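Local coordinates for uncharacterized protein (Parabacteroides distasonis, PDB 3LM3), which is of unknown function but is probably a glycoside hydrolase or a carbohydrate deacetylase, at residues Met28-Pro33 against His43-Val48; Val48-Leu53 against Glu287-His292; Val36-Lys41 against Phe76-Leu81. All blocks are in the same frame, centred on the assembly; numbering follows the deposited sequence. Where two conformers were deposited one is given.

Contact 1. Residues Met28-Pro33 against His43-Val48; sequences MIRTTP and HPRDEV
A two-pronged salt bridge from Arg-30 to Glu-47 ties the exit of strand 21-29 to the loop leading toward helix 53-64. Arg-30 NE donates to Glu-47 OE1 at 2.7 Å, and Arg-30 NH2 donates to Glu-47 OE2 at 2.9 Å. The grip is side-on, and both oxygens use their syn lone pairs. The guanidinium and carboxylate planes are only 13° apart. Arg-30 CG starts between the backbone N and the carbonyl carbon (chi1 66°), and the chain then runs extended to bring NE to the acid. Arg-45 NH1 also reaches Glu-47 OE2 at 2.9 Å, nearly along its C-O bond. Gln-289 is a further donor to OE2. Two arginines thus converge on one buried carboxylate, which this set of bonds is likely to keep from turning.

Pro-33 packs into the corner. Its CA lies over one face of the Arg-30 guanidinium. Its CG makes a CH-pi contact over the His-43 ring, 3.8 Å from the centroid. In that ring's plane, His-43 ND1 accepts from Arg-45 N, which helps to set the ring's rotation. Glu-47 N donates to Thr-31 O at 2.9 Å. A water joins Thr-32 OG1, which also bonds Glu-35, to His-43 N. This Arg-30, Arg-45, Glu-47 network lies at the C-terminal end of parallel strand 21-29, the end where related parallel-stranded glycosidase and deacetylase folds usually place their active sites.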
HETATM    1  N   MSE A  28       2.900  -0.409  12.791  1.00  6.43           N
HETATM    2  CA  MSE A  28       2.127  -1.580  13.188  1.00  6.93           C
HETATM    3  C   MSE A  28       2.585  -2.101  14.548  1.00  6.61           C
HETATM    4  O   MSE A  28       3.801  -2.235  14.798  1.00  7.45           O
HETATM    5  CB  MSE A  28       2.261  -2.698  12.175  1.00  7.54           C
HETATM    6  CG  MSE A  28       1.505  -3.952  12.486  1.00 10.73           C
HETATM    7 SE   MSE A  28       1.860  -5.294  11.136  0.75  9.74          SE
HETATM    8  CE  MSE A  28       0.395  -6.486  11.578  1.00 10.69           C
ATOM      9  N   ILE A  29       1.614  -2.376  15.409  1.00  6.72           N
ATOM     10  CA  ILE A  29       1.824  -2.967  16.730  1.00  8.06           C
ATOM     11  C   ILE A  29       1.144  -4.346  16.745  1.00  6.96           C
ATOM     12  O   ILE A  29      -0.010  -4.491  16.373  1.00  7.09           O
ATOM     13  CB  ILE A  29       1.212  -2.113  17.841  1.00  7.83           C
ATOM     14  CG1 ILE A  29       1.670  -0.650  17.771  1.00 10.86           C
ATOM     15  CG2 ILE A  29       1.513  -2.736  19.223  1.00  7.43           C
ATOM     16  CD1 ILE A  29       3.116  -0.426  17.876  1.00 13.26           C
ATOM     17  N   ARG A  30       1.856  -5.382  17.199  1.00  6.22           N
ATOM     18  CA  ARG A  30       1.369  -6.773  17.130  1.00  7.24           C
ATOM     19  C   ARG A  30       1.973  -7.592  18.257  1.00  8.13           C
ATOM     20  O   ARG A  30       2.849  -7.100  18.953  1.00  7.72           O
ATOM     21  CB  ARG A  30       1.703  -7.379  15.754  1.00  7.07           C
ATOM     22  CG  ARG A  30       3.177  -7.546  15.477  1.00  7.58           C
ATOM     23  CD  ARG A  30       3.490  -7.573  14.003  1.00  8.30           C
ATOM     24  NE  ARG A  30       4.821  -8.094  13.773  1.00  8.06           N
ATOM     25  CZ  ARG A  30       5.402  -8.147  12.580  1.00  7.60           C
ATOM     26  NH1 ARG A  30       4.800  -7.639  11.511  1.00  8.83           N
ATOM     27  NH2 ARG A  30       6.605  -8.734  12.481  1.00  9.80           N
ATOM     28  N   THR A  31       1.507  -8.835  18.441  1.00  7.89           N
ATOM     29  CA  THR A  31       2.092  -9.785  19.382  1.00  7.19           C
ATOM     30  C   THR A  31       2.818 -10.909  18.661  1.00  9.05           C
ATOM     31  O   THR A  31       3.665 -11.569  19.246  1.00  9.60           O
ATOM     32  CB  THR A  31       1.088 -10.382  20.396  1.00  8.36           C
ATOM     33  OG1 THR A  31       0.409 -11.526  19.843  1.00  8.36           O
ATOM     34  CG2 THR A  31       0.100  -9.337  20.961  1.00  9.26           C
ATOM     35  N   THR A  32       2.458 -11.162  17.419  1.00  8.00           N
ATOM     36  CA  THR A  32       3.111 -12.141  16.532  1.00  7.76           C
ATOM     37  C   THR A  32       2.990 -11.579  15.106  1.00  8.51           C
ATOM     38  O   THR A  32       2.186 -10.647  14.877  1.00  9.27           O
ATOM     39  CB  THR A  32       2.457 -13.540  16.597  1.00  7.52           C
ATOM     40  OG1 THR A  32       1.140 -13.481  16.020  1.00  8.50           O
ATOM     41  CG2 THR A  32       2.352 -14.081  18.005  1.00  9.07           C
ATOM     42  N   PRO A  33       3.777 -12.078  14.128  1.00  8.73           N
ATOM     43  CA  PRO A  33       3.850 -11.345  12.880  1.00  8.91           C
ATOM     44  C   PRO A  33       2.617 -11.312  12.002  1.00 10.16           C
ATOM     45  O   PRO A  33       2.343 -10.281  11.391  1.00 10.89           O
ATOM     46  CB  PRO A  33       5.010 -12.015  12.126  1.00 10.46           C
ATOM     47  CG  PRO A  33       5.867 -12.551  13.187  1.00 10.07           C
ATOM     48  CD  PRO A  33       4.917 -13.007  14.268  1.00 10.16           C
ATOM     49  N   HIS A  43       2.199 -17.037  11.665  1.00 14.93           N
ATOM     50  CA  HIS A  43       3.645 -17.058  11.891  1.00 14.49           C
ATOM     51  C   HIS A  43       3.873 -17.342  13.357  1.00 13.30           C
ATOM     52  O   HIS A  43       3.211 -16.749  14.213  1.00 13.30           O
ATOM     53  CB  HIS A  43       4.217 -15.695  11.538  1.00 15.59           C
ATOM     54  CG  HIS A  43       5.702 -15.683  11.410  1.00 17.34           C
ATOM     55  ND1 HIS A  43       6.542 -15.933  12.477  1.00 14.68           N
ATOM     56  CD2 HIS A  43       6.498 -15.478  10.336  1.00 22.71           C
ATOM     57  CE1 HIS A  43       7.797 -15.882  12.056  1.00 15.75           C
ATOM     58  NE2 HIS A  43       7.797 -15.592  10.766  1.00 24.32           N
ATOM     59  N   PRO A  44       4.798 -18.254  13.691  1.00 14.92           N
ATOM     60  CA  PRO A  44       4.947 -18.698  15.068  1.00 14.62           C
ATOM     61  C   PRO A  44       5.728 -17.797  16.029  1.00 13.68           C
ATOM     62  O   PRO A  44       5.711 -18.034  17.234  1.00 16.42           O
ATOM     63  CB  PRO A  44       5.697 -20.047  14.917  1.00 15.15           C
ATOM     64  CG  PRO A  44       6.403 -19.918  13.691  1.00 15.47           C
ATOM     65  CD  PRO A  44       5.612 -19.055  12.763  1.00 17.42           C
ATOM     66  N   ARG A  45       6.364 -16.754  15.514  1.00 14.68           N
ATOM     67  CA  ARG A  45       7.246 -15.954  16.355  1.00 13.94           C
ATOM     68  C   ARG A  45       6.500 -15.157  17.431  1.00 15.23           C
ATOM     69  O   ARG A  45       5.619 -14.358  17.126  1.00 13.95           O
ATOM     70  CB  ARG A  45       8.073 -14.997  15.512  1.00 14.33           C
ATOM     71  CG  ARG A  45       9.022 -14.122  16.347  1.00 12.96           C
ATOM     72  CD  ARG A  45       9.386 -12.902  15.558  1.00 13.77           C
ATOM     73  NE  ARG A  45      10.197 -13.218  14.395  1.00 14.95           N
ATOM     74  CZ  ARG A  45      10.296 -12.469  13.307  1.00 15.40           C
ATOM     75  NH1 ARG A  45       9.574 -11.362  13.147  1.00 13.29           N
ATOM     76  NH2 ARG A  45      11.117 -12.855  12.332  1.00 17.84           N
ATOM     77  N   ASP A  46       6.897 -15.339  18.679  1.00 10.47           N
ATOM     78  CA  ASP A  46       6.371 -14.596  19.821  1.00  9.74           C
ATOM     79  C   ASP A  46       7.140 -13.276  19.923  1.00 11.09           C
ATOM     80  O   ASP A  46       8.342 -13.276  20.212  1.00 13.52           O
ATOM     81  CB  ASP A  46       6.535 -15.422  21.086  1.00 10.72           C
ATOM     82  CG  ASP A  46       6.118 -14.700  22.349  1.00 14.00           C
ATOM     83  OD1 ASP A  46       5.771 -13.510  22.334  1.00 14.31           O
ATOM     84  OD2 ASP A  46       6.131 -15.321  23.446  1.00 17.69           O
ATOM     85  N   GLU A  47       6.462 -12.156  19.651  1.00  9.50           N
ATOM     86  CA  GLU A  47       7.092 -10.839  19.660  1.00  9.11           C
ATOM     87  C   GLU A  47       6.726  -9.971  20.855  1.00  9.26           C
ATOM     88  O   GLU A  47       6.953  -8.749  20.815  1.00  8.70           O
ATOM     89  CB  GLU A  47       6.759 -10.093  18.364  1.00  7.48           C
ATOM     90  CG  GLU A  47       7.369 -10.692  17.116  1.00  9.02           C
ATOM     91  CD  GLU A  47       7.046  -9.905  15.884  1.00 11.04           C
ATOM     92  OE1 GLU A  47       6.001  -9.203  15.895  1.00 15.28           O
ATOM     93  OE2 GLU A  47       7.768  -9.950  14.873  1.00  9.44           O
ATOM     94  N   VAL A  48       6.173 -10.549  21.926  1.00  8.89           N
ATOM     95  CA  VAL A  48       5.858  -9.757  23.095  0.60  8.56           C
ATOM     96  C   VAL A  48       7.048  -8.916  23.559  1.00  8.79           C
ATOM     97  O   VAL A  48       6.910  -7.724  23.802  1.00 10.33           O
ATOM     98  CB  VAL A  48       5.282 -10.644  24.211  0.60  8.34           C
ATOM     99  CG1 VAL A  48       5.247  -9.892  25.527  0.60  9.64           C
ATOM    100  CG2 VAL A  48       3.893 -11.159  23.773  0.60 11.50           C
TER
HETATM  101  O   HOH W   1       3.036 -13.563  21.297  1.00 23.77           O
HETATM  102  O   HOH W   2       1.495 -14.796  13.585  1.00 10.26           O

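Contact 2. Residues Val48-Leu53 against Glu287-His292; sequences VDWHTL and EAQMVH
Trp-50 and His-292 make the tight part of this contact. His-292 CD2 sits over one face of the indole, 3.3 Å from Trp-50 CG. The His-292 ring and the five-membered ring of Trp-50 have centroids 4.1 Å apart and planes at 36°, so the pair is neither a parallel stack nor edge-to-face. The packing is mutual. Trp-50 CA lies over a face of the His-292 ring, 4.0 Å from its centroid. His-292 CG is anti to its backbone N (chi1 -168°), which swings the imidazole off helix 290-294 and across the tryptophan. At the edge of the indole, Gln-289 NE2 comes to 3.5 Å from Trp-50 CZ3. The Gln-289 side chain runs beside that of Trp-50, its amide plane 26° from the ring. Its NE2 bonds Glu-47 and Glu-293, which hold it there.

Toward solvent the contact is looser. Asp-49 is exposed, and its side chain leads away. Asp-49 OD2 stays 6.9 Å from His-292 NE2, too far for an ion pair. His-292 is itself an exposed residue, although its ring is packed closely on Trp-50. On the buried side, His-51 CE1 touches Gln-289 CB at 3.8 Å, while His-51 ND1 bonds Glu-47 O. A water then links His-51 NE2, at 2.8 Å, to Gln-289 N.

Putting an alanine in place of Trp-50 would probably leave His-292 free to turn and open a gap beside the Gln-289 amide. No direct hydrogen bond joins the two segments. Segments 48-53 and 287-292 therefore meet through the packing of Trp-50 against His-292 and one water-mediated link.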
ATOM      1  N   VAL A  48       6.173 -10.549  21.926  1.00  8.89           N
ATOM      2  CA  VAL A  48       5.858  -9.757  23.095  0.60  8.56           C
ATOM      3  C   VAL A  48       7.048  -8.916  23.559  1.00  8.79           C
ATOM      4  O   VAL A  48       6.910  -7.724  23.802  1.00 10.33           O
ATOM      5  CB  VAL A  48       5.282 -10.644  24.211  0.60  8.34           C
ATOM      6  CG1 VAL A  48       5.247  -9.892  25.527  0.60  9.64           C
ATOM      7  CG2 VAL A  48       3.893 -11.159  23.773  0.60 11.50           C
ATOM      8  N   ASP A  49       8.233  -9.518  23.631  1.00  9.08           N
ATOM      9  CA  ASP A  49       9.401  -8.825  24.111  1.00  9.96           C
ATOM     10  C   ASP A  49       9.995  -7.867  23.093  1.00  8.24           C
ATOM     11  O   ASP A  49      10.862  -7.070  23.418  1.00 11.55           O
ATOM     12  CB  ASP A  49      10.458  -9.840  24.560  1.00  9.33           C
ATOM     13  CG  ASP A  49      10.000 -10.705  25.730  1.00 13.77           C
ATOM     14  OD1 ASP A  49       9.041 -10.360  26.466  1.00 13.51           O
ATOM     15  OD2 ASP A  49      10.620 -11.777  25.923  1.00 12.07           O
ATOM     16  N   TRP A  50       9.496  -7.904  21.849  1.00  8.81           N
ATOM     17  CA  TRP A  50       9.972  -7.057  20.766  1.00  9.00           C
ATOM     18  C   TRP A  50       9.204  -5.726  20.702  1.00  8.37           C
ATOM     19  O   TRP A  50       9.518  -4.859  19.872  1.00  9.97           O
ATOM     20  CB  TRP A  50       9.820  -7.768  19.412  1.00  8.50           C
ATOM     21  CG  TRP A  50      10.561  -9.075  19.274  1.00  7.51           C
ATOM     22  CD1 TRP A  50      10.788  -9.991  20.233  1.00  8.13           C
ATOM     23  CD2 TRP A  50      11.129  -9.593  18.073  1.00  6.33           C
ATOM     24  NE1 TRP A  50      11.489 -11.062  19.712  1.00  9.03           N
ATOM     25  CE2 TRP A  50      11.707 -10.838  18.383  1.00  6.62           C
ATOM     26  CE3 TRP A  50      11.223  -9.115  16.772  1.00  8.06           C
ATOM     27  CZ2 TRP A  50      12.370 -11.610  17.425  1.00  6.23           C
ATOM     28  CZ3 TRP A  50      11.885  -9.889  15.827  1.00  8.17           C
ATOM     29  CH2 TRP A  50      12.440 -11.103  16.164  1.00  6.92           C
ATOM     30  N   HIS A  51       8.210  -5.581  21.589  1.00  6.82           N
ATOM     31  CA  HIS A  51       7.347  -4.415  21.650  1.00  6.48           C
ATOM     32  C   HIS A  51       7.538  -3.770  23.012  1.00  7.23           C
ATOM     33  O   HIS A  51       7.192  -4.346  24.033  1.00  7.81           O
ATOM     34  CB  HIS A  51       5.879  -4.774  21.410  1.00  8.09           C
ATOM     35  CG  HIS A  51       5.603  -5.199  20.002  1.00  7.26           C
ATOM     36  ND1 HIS A  51       5.848  -6.471  19.540  1.00  7.36           N
ATOM     37  CD2 HIS A  51       5.202  -4.479  18.927  1.00  7.25           C
ATOM     38  CE1 HIS A  51       5.578  -6.518  18.241  1.00  6.55           C
ATOM     39  NE2 HIS A  51       5.174  -5.321  17.848  1.00  7.28           N
ATOM     40  N   THR A  52       8.111  -2.577  23.018  1.00  8.38           N
ATOM     41  CA  THR A  52       8.354  -1.828  24.250  1.00  6.94           C
ATOM     42  C   THR A  52       7.882  -0.391  24.065  1.00  7.86           C
ATOM     43  O   THR A  52       7.881   0.159  22.945  1.00  9.54           O
ATOM     44  CB  THR A  52       9.826  -1.814  24.705  1.00  9.49           C
ATOM     45  OG1 THR A  52      10.593  -1.008  23.817  1.00 10.64           O
ATOM     46  CG2 THR A  52      10.384  -3.230  24.802  1.00 12.02           C
ATOM     47  N   LEU A  53       7.510   0.233  25.179  1.00  8.63           N
ATOM     48  CA  LEU A  53       7.171   1.641  25.164  1.00  8.95           C
ATOM     49  C   LEU A  53       8.335   2.478  24.645  1.00  8.85           C
ATOM     50  O   LEU A  53       8.150   3.332  23.804  1.00  8.20           O
ATOM     51  CB  LEU A  53       6.786   2.097  26.568  1.00  9.74           C
ATOM     52  CG  LEU A  53       6.591   3.615  26.765  1.00  9.57           C
ATOM     53  CD1 LEU A  53       5.481   4.202  25.856  1.00 10.26           C
ATOM     54  CD2 LEU A  53       6.311   3.904  28.243  1.00 11.47           C
ATOM     55  N   GLU A 287       6.908  -1.690  10.786  1.00  7.65           N
ATOM     56  CA  GLU A 287       6.508  -2.431  11.962  1.00  7.45           C
ATOM     57  C   GLU A 287       7.361  -2.018  13.153  1.00  8.46           C
ATOM     58  O   GLU A 287       8.588  -1.933  13.046  1.00  9.79           O
ATOM     59  CB  GLU A 287       6.662  -3.913  11.711  1.00  9.43           C
ATOM     60  CG  GLU A 287       5.800  -4.480  10.584  1.00 11.08           C
ATOM     61  CD  GLU A 287       6.303  -4.210   9.169  1.00 13.48           C
ATOM     62  OE1 GLU A 287       7.464  -3.769   8.950  1.00 10.73           O
ATOM     63  OE2 GLU A 287       5.551  -4.526   8.231  1.00 12.36           O
ATOM     64  N   ALA A 288       6.695  -1.729  14.268  1.00  6.71           N
ATOM     65  CA  ALA A 288       7.389  -1.303  15.491  1.00  7.92           C
ATOM     66  C   ALA A 288       8.468  -2.307  15.904  1.00  7.84           C
ATOM     67  O   ALA A 288       9.514  -1.914  16.425  1.00  8.89           O
ATOM     68  CB  ALA A 288       6.410  -1.105  16.604  1.00  8.39           C
ATOM     69  N   GLN A 289       8.207  -3.588  15.695  1.00  7.02           N
ATOM     70  CA  GLN A 289       9.151  -4.627  16.106  1.00  6.79           C
ATOM     71  C   GLN A 289      10.497  -4.535  15.396  1.00  8.66           C
ATOM     72  O   GLN A 289      11.465  -5.200  15.819  1.00  7.03           O
ATOM     73  CB  GLN A 289       8.548  -6.022  15.954  1.00  9.20           C
ATOM     74  CG  GLN A 289       8.090  -6.459  14.563  1.00  9.98           C
ATOM     75  CD  GLN A 289       9.212  -6.773  13.598  1.00 11.87           C
ATOM     76  OE1 GLN A 289       9.529  -5.982  12.734  1.00 12.09           O
ATOM     77  NE2 GLN A 289       9.836  -7.952  13.750  1.00  8.75           N
HETATM   78  N   MSE A 290      10.604  -3.722  14.347  1.00  7.37           N
HETATM   79  CA  MSE A 290      11.886  -3.591  13.637  0.50  8.52           C
HETATM   80  C   MSE A 290      12.969  -3.040  14.535  1.00  7.67           C
HETATM   81  O   MSE A 290      14.175  -3.366  14.364  1.00  8.65           O
HETATM   82  CB  MSE A 290      11.774  -2.712  12.385  0.50  9.31           C
HETATM   83  CG  MSE A 290      11.105  -3.386  11.232  0.50  4.80           C
HETATM   84 SE   MSE A 290      11.099  -2.425   9.575  0.38 12.15          SE
HETATM   85  CE  MSE A 290      10.554  -0.716  10.315  0.50 10.67           C
ATOM     86  N   VAL A 291      12.595  -2.211  15.500  1.00  7.61           N
ATOM     87  CA  VAL A 291      13.574  -1.650  16.461  1.00  8.11           C
ATOM     88  C   VAL A 291      14.268  -2.798  17.200  1.00  8.93           C
ATOM     89  O   VAL A 291      15.492  -2.791  17.375  1.00 10.45           O
ATOM     90  CB  VAL A 291      12.891  -0.666  17.446  1.00 10.27           C
ATOM     91  CG1 VAL A 291      13.718  -0.436  18.700  1.00 14.98           C
ATOM     92  CG2 VAL A 291      12.516   0.631  16.724  1.00 12.05           C
ATOM     93  N   HIS A 292      13.499  -3.794  17.618  1.00  8.66           N
ATOM     94  CA  HIS A 292      14.072  -4.969  18.299  1.00  7.09           C
ATOM     95  C   HIS A 292      14.817  -5.884  17.323  1.00  8.35           C
ATOM     96  O   HIS A 292      15.917  -6.401  17.636  1.00  9.30           O
ATOM     97  CB  HIS A 292      12.979  -5.780  18.983  1.00  8.12           C
ATOM     98  CG  HIS A 292      13.499  -6.815  19.920  1.00  6.16           C
ATOM     99  ND1 HIS A 292      13.883  -6.501  21.201  1.00 11.26           N
ATOM    100  CD2 HIS A 292      13.687  -8.152  19.783  1.00  9.00           C
ATOM    101  CE1 HIS A 292      14.296  -7.597  21.813  1.00 12.01           C
ATOM    102  NE2 HIS A 292      14.181  -8.609  20.976  1.00  8.93           N
TER
HETATM  103  O   HOH W   3       5.472  -4.504  15.139  1.00  8.30           O

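Contact 3. Residues Val36-Lys41 against Phe76-Leu81; sequences VSRDVK and FTMNAL
The Arg-38 guanidinium carries Met-78, a selenomethionine, on one face. Met-78 CG lies 3.6 Å above the plane and offset toward the rim, and its SE is over the same face, 3.7 Å from Arg-38 NH2. Met-78 CG is anti to its backbone N (chi1 -173°), and bends at the next two torsions bring SE over the cation. The nitrogens of the same guanidinium have acidic partners: Glu-82 for NE and Glu-129 for NH1. The second flat group is the Asn-79 amide. Arg-38 O lies in its plane and accepts from Asn-79 ND2 at 3.1 Å, with an N-H...O angle of 164°. The donor is tilted 23° from the Arg-38 carbonyl plane. Glu-35 also accepts from this ND2, so the amide is gripped by two acceptors. Asn-79 OD1 rests 3.4 Å from Arg-38 CA.

These contacts sit on the first turn of helix 78-82, which leaves the C-terminal end of parallel strand 73-76. Thr-77 is its N-cap: Thr-77 OG1 accepts from Ala-80 N at 3.1 Å. The neighbouring N-H of Asn-79 is met by a water, which donates in turn to Ser-37 O at 3.0 Å. The loop carbonyl is thus tied to the helix start through solvent. The exposed Lys-41 lends its extended chain, which brings CE to 3.6 Å from Asn-79 ND2.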
ATOM      1  N   VAL A  36      -3.967 -12.724  11.965  1.00  8.43           N
ATOM      2  CA  VAL A  36      -5.161 -12.190  11.303  1.00  7.62           C
ATOM      3  C   VAL A  36      -6.387 -12.255  12.193  1.00  7.56           C
ATOM      4  O   VAL A  36      -7.371 -11.550  11.947  1.00  8.64           O
ATOM      5  CB  VAL A  36      -5.443 -12.963   9.998  1.00  7.32           C
ATOM      6  CG1 VAL A  36      -4.304 -12.761   8.963  1.00  8.52           C
ATOM      7  CG2 VAL A  36      -5.694 -14.443  10.218  1.00  8.02           C
ATOM      8  N   SER A  37      -6.338 -13.062  13.251  1.00  7.90           N
ATOM      9  CA  SER A  37      -7.391 -13.084  14.257  1.00  7.45           C
ATOM     10  C   SER A  37      -6.777 -13.419  15.607  1.00  9.05           C
ATOM     11  O   SER A  37      -5.554 -13.485  15.731  1.00  9.51           O
ATOM     12  CB  SER A  37      -8.507 -14.054  13.851  1.00  9.19           C
ATOM     13  OG  SER A  37      -9.614 -13.930  14.720  1.00  9.16           O
ATOM     14  N   ARG A  38      -7.602 -13.636  16.617  1.00  8.57           N
ATOM     15  CA  ARG A  38      -7.073 -13.934  17.939  1.00  8.31           C
ATOM     16  C   ARG A  38      -6.310 -15.263  17.973  1.00 11.65           C
ATOM     17  O   ARG A  38      -5.216 -15.356  18.533  1.00 10.41           O
ATOM     18  CB  ARG A  38      -8.201 -13.994  18.964  1.00  8.85           C
ATOM     19  CG  ARG A  38      -8.869 -12.670  19.187  1.00  8.71           C
ATOM     20  CD  ARG A  38     -10.023 -12.768  20.178  1.00  7.58           C
ATOM     21  NE  ARG A  38     -10.649 -11.460  20.450  1.00  9.13           N
ATOM     22  CZ  ARG A  38     -11.724 -10.962  19.819  1.00  9.08           C
ATOM     23  NH1 ARG A  38     -12.326 -11.651  18.845  1.00 10.40           N
ATOM     24  NH2 ARG A  38     -12.209  -9.773  20.162  1.00 12.15           N
ATOM     25  N   ASP A  39      -6.911 -16.284  17.375  1.00 10.31           N
ATOM     26  CA  ASP A  39      -6.367 -17.659  17.409  1.00 11.26           C
ATOM     27  C   ASP A  39      -5.713 -18.072  16.091  1.00 12.37           C
ATOM     28  O   ASP A  39      -5.242 -19.199  15.957  1.00 18.27           O
ATOM     29  CB  ASP A  39      -7.487 -18.644  17.789  1.00 11.33           C
ATOM     30  CG  ASP A  39      -8.627 -18.683  16.750  1.00 13.70           C
ATOM     31  OD1 ASP A  39      -9.030 -17.633  16.224  1.00  9.29           O
ATOM     32  OD2 ASP A  39      -9.115 -19.785  16.421  1.00 13.31           O
ATOM     33  N   VAL A  40      -5.694 -17.209  15.085  1.00  8.52           N
ATOM     34  CA  VAL A  40      -5.146 -17.546  13.786  1.00  9.44           C
ATOM     35  C   VAL A  40      -3.858 -16.770  13.628  1.00 11.02           C
ATOM     36  O   VAL A  40      -3.860 -15.625  13.173  1.00 10.63           O
ATOM     37  CB  VAL A  40      -6.134 -17.262  12.629  1.00  8.77           C
ATOM     38  CG1 VAL A  40      -5.546 -17.701  11.285  1.00  9.59           C
ATOM     39  CG2 VAL A  40      -7.479 -17.966  12.902  1.00 10.19           C
ATOM     40  N   LYS A  41      -2.776 -17.408  14.056  1.00 10.87           N
ATOM     41  CA  LYS A  41      -1.443 -16.838  14.086  1.00 10.91           C
ATOM     42  C   LYS A  41      -0.647 -17.557  13.038  1.00 10.92           C
ATOM     43  O   LYS A  41      -0.208 -18.685  13.251  1.00 15.62           O
ATOM     44  CB  LYS A  41      -0.836 -16.994  15.466  1.00 11.99           C
ATOM     45  CG  LYS A  41      -1.539 -16.250  16.554  1.00 13.04           C
ATOM     46  CD  LYS A  41      -0.933 -16.622  17.908  1.00 14.52           C
ATOM     47  CE  LYS A  41      -1.358 -15.695  18.980  1.00 15.62           C
ATOM     48  NZ  LYS A  41      -0.826 -16.147  20.300  1.00 23.46           N
ATOM     49  N   PHE A  76      -3.055  -1.625  15.072  1.00  6.09           N
ATOM     50  CA  PHE A  76      -2.911  -2.709  16.050  1.00  6.76           C
ATOM     51  C   PHE A  76      -3.601  -3.979  15.580  1.00  6.61           C
ATOM     52  O   PHE A  76      -4.742  -3.940  15.123  1.00  6.63           O
ATOM     53  CB  PHE A  76      -3.614  -2.337  17.357  1.00  7.96           C
ATOM     54  CG  PHE A  76      -2.924  -1.271  18.187  1.00  6.91           C
ATOM     55  CD1 PHE A  76      -2.958   0.064  17.841  1.00  9.10           C
ATOM     56  CD2 PHE A  76      -2.272  -1.631  19.340  1.00  9.14           C
ATOM     57  CE1 PHE A  76      -2.325   1.019  18.650  1.00 11.64           C
ATOM     58  CE2 PHE A  76      -1.628  -0.682  20.139  1.00  8.57           C
ATOM     59  CZ  PHE A  76      -1.653   0.617  19.782  1.00 10.88           C
ATOM     60  N   THR A  77      -2.964  -5.129  15.788  1.00  5.67           N
ATOM     61  CA  THR A  77      -3.674  -6.390  15.654  1.00  6.43           C
ATOM     62  C   THR A  77      -4.667  -6.579  16.822  1.00  7.25           C
ATOM     63  O   THR A  77      -4.600  -5.877  17.826  1.00  6.56           O
ATOM     64  CB  THR A  77      -2.729  -7.559  15.690  1.00  6.34           C
ATOM     65  OG1 THR A  77      -2.105  -7.622  16.986  1.00  7.39           O
ATOM     66  CG2 THR A  77      -1.710  -7.458  14.583  1.00  6.91           C
HETATM   67  N   MSE A  78      -5.567  -7.548  16.698  1.00  6.87           N
HETATM   68  CA  MSE A  78      -6.533  -7.771  17.766  1.00  6.16           C
HETATM   69  C   MSE A  78      -5.831  -8.137  19.042  1.00  7.52           C
HETATM   70  O   MSE A  78      -6.169  -7.628  20.113  1.00  7.92           O
HETATM   71  CB  MSE A  78      -7.563  -8.837  17.401  1.00  7.92           C
HETATM   72  CG  MSE A  78      -8.657  -8.934  18.446  1.00  9.38           C
HETATM   73 SE   MSE A  78      -9.893  -7.436  18.390  0.75 11.26          SE
HETATM   74  CE  MSE A  78     -10.925  -8.045  16.837  1.00  9.25           C
ATOM     75  N   ASN A  79      -4.847  -9.016  18.938  1.00  7.09           N
ATOM     76  CA  ASN A  79      -4.145  -9.441  20.153  1.00  7.12           C
ATOM     77  C   ASN A  79      -3.377  -8.287  20.797  1.00  9.00           C
ATOM     78  O   ASN A  79      -3.325  -8.198  22.028  1.00  9.14           O
ATOM     79  CB  ASN A  79      -3.244 -10.644  19.848  1.00  7.63           C
ATOM     80  CG  ASN A  79      -4.044 -11.913  19.563  1.00  7.26           C
ATOM     81  OD1 ASN A  79      -5.193 -12.033  20.005  1.00  9.40           O
ATOM     82  ND2 ASN A  79      -3.478 -12.818  18.776  1.00  8.23           N
ATOM     83  N   ALA A  80      -2.834  -7.358  19.994  1.00  7.26           N
ATOM     84  CA  ALA A  80      -2.159  -6.192  20.572  1.00  8.07           C
ATOM     85  C   ALA A  80      -3.157  -5.236  21.230  1.00  7.77           C
ATOM     86  O   ALA A  80      -2.836  -4.567  22.225  1.00 10.11           O
ATOM     87  CB  ALA A  80      -1.346  -5.475  19.543  1.00  8.43           C
ATOM     88  N   LEU A  81      -4.371  -5.128  20.673  1.00  7.74           N
ATOM     89  CA  LEU A  81      -5.413  -4.303  21.300  1.00  8.76           C
ATOM     90  C   LEU A  81      -5.857  -4.840  22.642  1.00  8.99           C
ATOM     91  O   LEU A  81      -6.176  -4.081  23.549  1.00  9.26           O
ATOM     92  CB  LEU A  81      -6.675  -4.210  20.431  1.00  9.68           C
ATOM     93  CG  LEU A  81      -6.560  -3.316  19.221  1.00  8.40           C
ATOM     94  CD1 LEU A  81      -7.861  -3.454  18.406  1.00 10.08           C
ATOM     95  CD2 LEU A  81      -6.224  -1.871  19.633  1.00  9.52           C
TER
HETATM   96  O   HOH W   4      -4.649 -10.747  16.605  1.00  8.58           O

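Overall arrangement
The three contacts gather on one side of the chain, at the C-terminal ends of parallel strands 21-29, 73-76 and 280-287. The loop after strand 21-29 serves all of them. Contact 1 joins the strand's end to that loop and precedes contact 2 along the chain, sharing Val-48 with it. Contact 3 alternates with both. Contact 1 lies between the others, its centre about 9 Å from each of theirs, while contacts 2 and 3 are about 16 Å apart between centres and do not touch. Backbone atoms probably bond Met-28 to Ala-288 and Ile-29 to Thr-77. Strand 21-29 is thus bonded to both neighbours, and the loop after it packs beside both ends, consistent with shaping the sheet's C-terminal rim.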